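Putative aminopeptidase (Leishmania major, PDB 5NTH) is an M17-family leucyl aminopeptidase that probably uses two bound manganese ions to cleave residues from the N-termini of peptides. Local coordinates at residues Cys142-Glu148 with Met185-Ala190; Asn153-Arg157 with Gln451-Leu455; Gly428-Ala432 with Ala514-Ser518. All blocks are in the same frame, centred on the assembly; numbering follows the deposited sequence.

How the interactions relate
The three contacts run from the N-terminal domain to the catalytic domain. Interaction 1 joins the ends of neighbouring strands 137-142 and 181-185 in the N-terminal sheet; interaction 3 joins loops flanking the neighbouring strands 432-436 and 508-512 of the catalytic sheet. Between them, interaction 2 ties helix 148-156 to the end of helix 439-452. Its centre lies about 14 Å from that of interaction 1 and about 13 Å from that of interaction 3, and it touches both, through Gln451 and Leu455 respectively. Interactions 1 and 3 follow one another along the chain, centres about 26 Å apart, whereas interaction 2 interlocks with each, bridging a loop region of the N-terminal sheet and one of the catalytic sheet beside the inhibitor site.

Interaction 1. Residues Cys142-Glu148 with Met185-Ala190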
loop_
_atom_site.group_PDB
_atom_site.type_symbol
_atom_site.label_atom_id
_atom_site.label_comp_id
_atom_site.label_asym_id
_atom_site.label_seq_id
_atom_site.Cartn_x
_atom_site.Cartn_y
_atom_site.Cartn_z
ATOM N N CYS A 142 -35.980 17.942 30.204
ATOM C CA CYS A 142 -36.491 19.297 30.051
ATOM C C CYS A 142 -36.443 19.752 28.588
ATOM O O CYS A 142 -35.494 20.421 28.145
ATOM C CB CYS A 142 -35.705 20.235 30.945
ATOM S SG CYS A 142 -36.000 19.775 32.656
ATOM N N ALA A 143 -37.492 19.379 27.859
ATOM C CA ALA A 143 -37.615 19.701 26.452
ATOM C C ALA A 143 -39.017 20.166 26.141
ATOM O O ALA A 143 -39.990 19.544 26.596
ATOM C CB ALA A 143 -37.266 18.501 25.587
ATOM N N PRO A 144 -39.117 21.224 25.310
ATOM C CA PRO A 144 -40.399 21.846 25.002
ATOM C C PRO A 144 -41.284 20.970 24.122
ATOM O O PRO A 144 -40.823 20.028 23.469
ATOM C CB PRO A 144 -40.008 23.135 24.279
ATOM C CG PRO A 144 -38.691 22.839 23.657
ATOM C CD PRO A 144 -38.071 21.661 24.359
ATOM N N ALA A 145 -42.569 21.277 24.155
ATOM C CA ALA A 145 -43.552 20.535 23.389
ATOM C C ALA A 145 -43.173 20.630 21.905
ATOM O O ALA A 145 -42.771 21.701 21.436
ATOM C CB ALA A 145 -44.946 21.114 23.637
ATOM N N GLY A 146 -43.280 19.512 21.192
ATOM C CA GLY A 146 -42.750 19.398 19.828
ATOM C C GLY A 146 -41.514 18.517 19.727
ATOM O O GLY A 146 -41.188 18.022 18.653
ATOM N N SER A 147 -40.846 18.311 20.855
ATOM C CA SER A 147 -39.678 17.473 20.938
ATOM C C SER A 147 -39.947 15.973 21.268
ATOM O O SER A 147 -39.026 15.149 21.272
ATOM C CB SER A 147 -38.702 18.117 21.916
ATOM O OG SER A 147 -39.149 18.069 23.263
ATOM N N GLU A 148 -41.203 15.581 21.442
ATOM C CA GLU A 148 -41.523 14.204 21.842
ATOM C C GLU A 148 -40.903 13.095 20.984
ATOM O O GLU A 148 -40.382 12.122 21.530
ATOM C CB GLU A 148 -43.028 13.976 21.941
ATOM C CG GLU A 148 -43.718 14.778 23.045
ATOM C CD GLU A 148 -44.205 16.154 22.607
ATOM O OE1 GLU A 148 -44.619 16.343 21.422
ATOM O OE2 GLU A 148 -44.165 17.067 23.458
ATOM N N MET A 185 -41.042 13.539 30.605
ATOM C CA MET A 185 -40.779 14.823 29.984
ATOM C C MET A 185 -41.465 15.971 30.744
ATOM O O MET A 185 -42.572 15.805 31.284
ATOM C CB MET A 185 -41.265 14.795 28.555
ATOM C CG MET A 185 -40.461 13.859 27.674
ATOM S SD MET A 185 -41.155 13.766 26.011
ATOM C CE MET A 185 -42.548 12.659 26.350
ATOM N N SER A 186 -40.834 17.147 30.742
ATOM C CA SER A 186 -41.467 18.333 31.335
ATOM C C SER A 186 -42.784 18.732 30.585
ATOM O O SER A 186 -43.789 19.038 31.228
ATOM C CB SER A 186 -40.472 19.504 31.498
ATOM O OG SER A 186 -39.871 19.860 30.271
ATOM N N SER A 187 -42.783 18.657 29.259
ATOM C CA SER A 187 -44.000 18.874 28.459
ATOM C C SER A 187 -44.962 17.708 28.635
ATOM O O SER A 187 -44.510 16.563 28.769
ATOM C CB SER A 187 -43.699 18.978 26.946
ATOM O OG SER A 187 -44.099 17.774 26.252
ATOM N N ARG A 188 -46.268 17.998 28.553
ATOM C CA ARG A 188 -47.308 16.983 28.734
ATOM C C ARG A 188 -48.094 16.676 27.470
ATOM O O ARG A 188 -49.080 15.933 27.518
ATOM C CB ARG A 188 -48.276 17.416 29.833
ATOM C CG ARG A 188 -47.670 17.516 31.230
ATOM C CD ARG A 188 -48.740 17.827 32.300
ATOM N NE ARG A 188 -49.665 16.692 32.410
ATOM C CZ ARG A 188 -50.959 16.701 32.131
ATOM N NH1 ARG A 188 -51.637 15.580 32.250
ATOM N NH2 ARG A 188 -51.596 17.813 31.764
ATOM N N ALA A 189 -47.622 17.183 26.335
ATOM C CA ALA A 189 -48.332 17.062 25.043
ATOM C C ALA A 189 -48.688 15.638 24.590
ATOM O O ALA A 189 -49.725 15.415 23.957
ATOM C CB ALA A 189 -47.536 17.755 23.966
ATOM N N ALA A 190 -47.830 14.682 24.900
ATOM C CA ALA A 190 -48.132 13.269 24.654
ATOM C C ALA A 190 -49.368 12.779 25.432
ATOM O O ALA A 190 -50.087 11.859 24.979
ATOM C CB ALA A 190 -46.910 12.400 24.985
#
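Cys142 and Ser186 stand abreast, CA to CA 5.2 Å, where the neighbouring parallel strands 137-142 and 181-185 of the N-terminal macro-type α/β domain run out, and the two loops stay together as far as Ala145 and Ser187, whose CA atoms are 5.4 Å apart. Each loop then enters a helix, 148-156 on one side and 189-192 on the other. The first makes the passage by a type II turn from Pro144 to Ser147, with Gly146 in the third position at a phi of 108°, a value that favours glycine. Pro144 O accepts from the backbone N of Ser147 and also from its hydroxyl, so one carbonyl holds the turn twice; Ser147 OG lies 2.6 Å from Pro144 O.

Glu148 makes the largest contribution of any residue. A sharp bend in its chain (chi2 89°) folds the carboxylate back beside the turn, where Gly146 N makes weak bonds to OE1 and OE2. The firmer partner is across the contact: Ser187 OG donates to the anti lone pair of Glu148 OE2, on the side away from OE1, at 2.9 Å. The methyl of Ala189 covers the same oxygen, Ala189 CB lying 3.5 Å from Glu148 OE2, so a buried carboxylate meets both a hydroxyl and an apolar group. On this helix side Ala145 CB also faces the methyl of Ala189.

Closer to the glutamate backbone, the chain of Met185 crosses at about a right angle and sets SD 4.0 Å from Glu148 CG. Leu206 of helix 203-221 packs on both Glu148 and Ala190, and Val203 on Ala190. Toward the strand ends, Ser187 CB rests 3.8 Å from the carbonyl oxygen, O, of Ala143.

Interaction 2. Residues Asn153-Arg157 with Gln451-Leu455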
loop_
_atom_site.group_PDB
_atom_site.type_symbol
_atom_site.label_atom_id
_atom_site.label_comp_id
_atom_site.label_asym_id
_atom_site.label_seq_id
_atom_site.Cartn_x
_atom_site.Cartn_y
_atom_site.Cartn_z
ATOM N N ASN A 153 -36.970 8.767 20.306
ATOM C CA ASN A 153 -35.813 8.280 19.558
ATOM C C ASN A 153 -34.495 8.342 20.348
ATOM O O ASN A 153 -33.850 7.323 20.484
ATOM C CB ASN A 153 -35.682 9.051 18.238
ATOM C CG ASN A 153 -34.586 8.492 17.298
ATOM O OD1 ASN A 153 -34.172 7.355 17.404
ATOM N ND2 ASN A 153 -34.141 9.307 16.355
ATOM N N ALA A 154 -34.129 9.520 20.863
ATOM C CA ALA A 154 -32.847 9.766 21.581
ATOM C C ALA A 154 -32.617 8.858 22.774
ATOM O O ALA A 154 -31.466 8.500 23.113
ATOM C CB ALA A 154 -32.764 11.206 22.045
ATOM N N VAL A 155 -33.712 8.497 23.417
ATOM C CA VAL A 155 -33.633 7.655 24.571
ATOM C C VAL A 155 -33.623 6.217 24.188
ATOM O O VAL A 155 -32.805 5.468 24.690
ATOM C CB VAL A 155 -34.819 7.896 25.507
ATOM C CG1 VAL A 155 -34.812 6.894 26.654
ATOM C CG2 VAL A 155 -34.757 9.315 26.060
ATOM N N ALA A 156 -34.555 5.822 23.338
ATOM C CA ALA A 156 -34.669 4.427 22.862
ATOM C C ALA A 156 -33.356 3.888 22.338
ATOM O O ALA A 156 -32.945 2.777 22.663
ATOM C CB ALA A 156 -35.702 4.328 21.757
ATOM N N ARG A 157 -32.687 4.720 21.546
ATOM C CA ARG A 157 -31.500 4.305 20.823
ATOM C C ARG A 157 -30.302 4.317 21.733
ATOM O O ARG A 157 -29.254 3.824 21.316
ATOM C CB ARG A 157 -31.232 5.214 19.608
ATOM C CG ARG A 157 -30.665 6.574 19.973
ATOM C CD ARG A 157 -30.383 7.420 18.745
ATOM N NE ARG A 157 -29.955 8.767 19.132
ATOM C CZ ARG A 157 -29.938 9.847 18.344
ATOM N NH1 ARG A 157 -30.316 9.757 17.073
ATOM N NH2 ARG A 157 -29.529 11.034 18.828
ATOM N N GLN A 451 -36.314 17.497 13.171
ATOM C CA GLN A 451 -37.356 17.204 14.139
ATOM C C GLN A 451 -37.187 15.831 14.750
ATOM O O GLN A 451 -37.551 15.657 15.881
ATOM C CB GLN A 451 -38.766 17.312 13.522
ATOM C CG GLN A 451 -39.370 18.715 13.487
ATOM C CD GLN A 451 -39.530 19.370 14.863
ATOM O OE1 GLN A 451 -38.989 20.468 15.081
ATOM N NE2 GLN A 451 -40.275 18.711 15.797
ATOM N N SER A 452 -36.664 14.865 14.000
ATOM C CA SER A 452 -36.548 13.478 14.465
ATOM C C SER A 452 -35.271 13.176 15.224
ATOM O O SER A 452 -35.210 12.169 15.877
ATOM C CB SER A 452 -36.600 12.491 13.288
ATOM O OG SER A 452 -35.419 12.517 12.517
ATOM N N GLY A 453 -34.242 13.998 15.083
ATOM C CA GLY A 453 -32.901 13.650 15.534
ATOM C C GLY A 453 -32.147 12.591 14.724
ATOM O O GLY A 453 -31.110 12.110 15.177
ATOM N N ASP A 454 -32.685 12.197 13.565
ATOM C CA ASP A 454 -31.994 11.355 12.570
ATOM C C ASP A 454 -31.546 12.313 11.451
ATOM O O ASP A 454 -32.215 12.484 10.424
ATOM C CB ASP A 454 -32.939 10.304 11.963
ATOM C CG ASP A 454 -33.228 9.113 12.883
ATOM O OD1 ASP A 454 -32.787 9.072 14.046
ATOM O OD2 ASP A 454 -33.920 8.173 12.423
ATOM N N LEU A 455 -30.393 12.917 11.648
ATOM C CA LEU A 455 -29.962 14.015 10.810
ATOM C C LEU A 455 -29.649 13.652 9.344
ATOM O O LEU A 455 -29.479 12.498 8.973
ATOM C CB LEU A 455 -28.769 14.714 11.453
ATOM C CG LEU A 455 -28.905 15.105 12.922
ATOM C CD1 LEU A 455 -27.627 15.777 13.409
ATOM C CD2 LEU A 455 -30.082 16.025 13.129
HETATM O O HOH W 1 -29.293 13.588 16.703
#
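Asn153, on helix 148-156 of the N-terminal domain, reaches across the domain boundary to Ser452 and Asp454, where helix 439-452 of the catalytic domain ends. Gly453, with positive phi, is the first residue to leave helical geometry. An ST turn spans the helix end, Ser452 OG accepting from Asp454 N at 2.9 Å.

The asparagine approaches this turn atom by atom. Asn153 CB lies 3.9 Å from Ser452 O. With CG anti to the backbone N (chi1 -173°), the side chain extends toward the turn and places Asn153 CG 3.8 Å from Asp454 OD1. For Asn153 OD1 the nearest atom across the contact is Asp454 OD1, at 4.0 Å. At the tip ND2 spends its two hydrogens on different acceptors, both close to the amide plane. The bond from Asn153 ND2 to Ser452 O is 3.1 Å long and nearly straight at 172°; that from Asn153 ND2 to Asp454 OD1 is 2.7 Å and more bent. The aspartate oxygen is met from above its carboxylate plane, 48° out of it, because the amide stands steeply across that group. The amide is thereby fixed in rotation, while Asp454 OD2 is taken by Gly527 N.

One helical turn on, Arg157 runs past Asp454 in the opposite direction with an extended chain, its guanidinium plane nearly parallel to the carboxylate. Arg157 NH1 donates to Gly453 O at 3.1 Å, from above the carbonyl plane, and has only a long salt bridge to Asp454. Its NE is held by Ser121 OG, which orients the guanidinium from the N-terminal domain. A water in the guanidinium plane, weakly bonded to Arg157 NH2, donates to Gly453 O at 2.8 Å.

Interaction 3. Residues Gly428-Ala432 with Ala514-Ser518; sequences GSKHA and AYPTS
The planar rings of Tyr515 and His431 both turn out of the contact, and the tyrosine touches the other loop by its CB, 3.6 Å from Ser429 CA. The Tyr515 ring extends toward the active-site side, its side chain coming to about 4 Å, nearest atoms, from a bound actinonin, so the base of a residue beside the inhibitor rests on the 428-432 loop. The His431 ring turns to Leu455, with NE2 bonded to Thr111 O. These are neighbouring loops of the α/β catalytic domain: one leads into strand 432-436, and the other, which follows the adjacent antiparallel strand 508-512, forms a type I beta turn from Tyr515 to Ser518.

In that turn the puckered ring of Pro516 is laid against the Lys430-Ala432 backbone. Its CB lies 3.7 Å from Lys430 O, while Pro516 CG is 3.7 Å from both His431 C and Ala432 N.

Lys430 turns its side chain from the contact at CB, and its NZ forms a salt bridge with Glu468 of the second subunit, so this loop contributes to the subunit interface as well.

Ser429 O is the polar centre of the contact. A water lies 2.9 Å from it and 2.6 Å from Ser518 O, although more acceptors surround the water than it has protons to give. Pro516 N carries no hydrogen, and Pro516 CA comes to 3.1 Å from Ser429 O in a CA-H...O contact, bent to 128° at the hydrogen.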
loop_
_atom_site.group_PDB
_atom_site.type_symbol
_atom_site.label_atom_id
_atom_site.label_comp_id
_atom_site.label_asym_id
_atom_site.label_seq_id
_atom_site.Cartn_x
_atom_site.Cartn_y
_atom_site.Cartn_z
ATOM N N GLY A 428 -20.088 13.666 7.050
ATOM C CA GLY A 428 -19.720 13.224 8.400
ATOM C C GLY A 428 -20.416 11.948 8.838
ATOM O O GLY A 428 -20.977 11.248 8.016
ATOM N N SER A 429 -20.394 11.651 10.130
ATOM C CA SER A 429 -20.879 10.354 10.623
ATOM C C SER A 429 -22.239 10.361 11.297
ATOM O O SER A 429 -22.733 9.301 11.673
ATOM C CB SER A 429 -19.863 9.770 11.586
ATOM O OG SER A 429 -19.484 10.780 12.502
ATOM N N LYS A 430 -22.822 11.548 11.439
ATOM C CA LYS A 430 -24.138 11.734 12.060
ATOM C C LYS A 430 -25.204 12.136 11.062
ATOM O O LYS A 430 -26.362 11.882 11.303
ATOM C CB LYS A 430 -24.084 12.817 13.142
ATOM C CG LYS A 430 -22.800 12.857 13.980
ATOM C CD LYS A 430 -22.903 12.138 15.316
ATOM C CE LYS A 430 -21.613 12.340 16.105
ATOM N NZ LYS A 430 -21.428 13.698 16.722
ATOM N N HIS A 431 -24.825 12.815 9.977
ATOM C CA HIS A 431 -25.775 13.231 8.919
ATOM C C HIS A 431 -25.765 12.279 7.721
ATOM O O HIS A 431 -24.732 12.083 7.074
ATOM C CB HIS A 431 -25.395 14.586 8.374
ATOM C CG HIS A 431 -25.493 15.691 9.357
ATOM N ND1 HIS A 431 -24.560 15.890 10.338
ATOM C CD2 HIS A 431 -26.385 16.697 9.478
ATOM C CE1 HIS A 431 -24.882 16.961 11.039
ATOM N NE2 HIS A 431 -25.990 17.470 10.535
ATOM N N ALA A 432 -26.919 11.720 7.395
ATOM C CA ALA A 432 -27.068 11.020 6.152
ATOM C C ALA A 432 -26.961 12.001 4.972
ATOM O O ALA A 432 -27.111 13.217 5.115
ATOM C CB ALA A 432 -28.399 10.303 6.109
ATOM N N ALA A 514 -24.708 5.424 5.549
ATOM C CA ALA A 514 -23.687 4.431 5.867
ATOM C C ALA A 514 -23.054 4.605 7.274
ATOM O O ALA A 514 -23.033 3.658 8.043
ATOM C CB ALA A 514 -22.627 4.420 4.787
ATOM N N TYR A 515 -22.571 5.804 7.597
ATOM C CA TYR A 515 -21.986 6.101 8.911
ATOM C C TYR A 515 -22.997 6.354 10.064
ATOM O O TYR A 515 -22.791 5.864 11.158
ATOM C CB TYR A 515 -20.922 7.214 8.802
ATOM C CG TYR A 515 -19.743 6.688 8.041
ATOM C CD1 TYR A 515 -19.754 6.634 6.639
ATOM C CD2 TYR A 515 -18.666 6.116 8.702
ATOM C CE1 TYR A 515 -18.706 6.065 5.939
ATOM C CE2 TYR A 515 -17.611 5.547 7.995
ATOM C CZ TYR A 515 -17.635 5.521 6.615
ATOM O OH TYR A 515 -16.578 4.962 5.923
ATOM N N PRO A 516 -24.101 7.082 9.825
ATOM C CA PRO A 516 -25.065 7.319 10.938
ATOM C C PRO A 516 -25.779 6.062 11.500
ATOM O O PRO A 516 -26.325 6.096 12.609
ATOM C CB PRO A 516 -26.082 8.290 10.327
ATOM C CG PRO A 516 -25.449 8.825 9.090
ATOM C CD PRO A 516 -24.491 7.790 8.596
ATOM N N THR A 517 -25.736 4.969 10.739
ATOM C CA THR A 517 -26.380 3.739 11.104
ATOM C C THR A 517 -25.734 3.049 12.303
ATOM O O THR A 517 -26.316 2.139 12.859
ATOM C CB THR A 517 -26.354 2.747 9.926
ATOM O OG1 THR A 517 -27.487 1.894 9.978
ATOM C CG2 THR A 517 -25.071 1.851 9.931
ATOM N N SER A 518 -24.510 3.423 12.638
ATOM C CA SER A 518 -23.811 2.824 13.754
ATOM C C SER A 518 -22.810 3.760 14.346
ATOM O O SER A 518 -22.384 4.709 13.726
ATOM C CB SER A 518 -23.072 1.536 13.364
ATOM O OG SER A 518 -21.775 1.795 12.847
HETATM O O HOH W 2 -22.445 7.341 13.846
#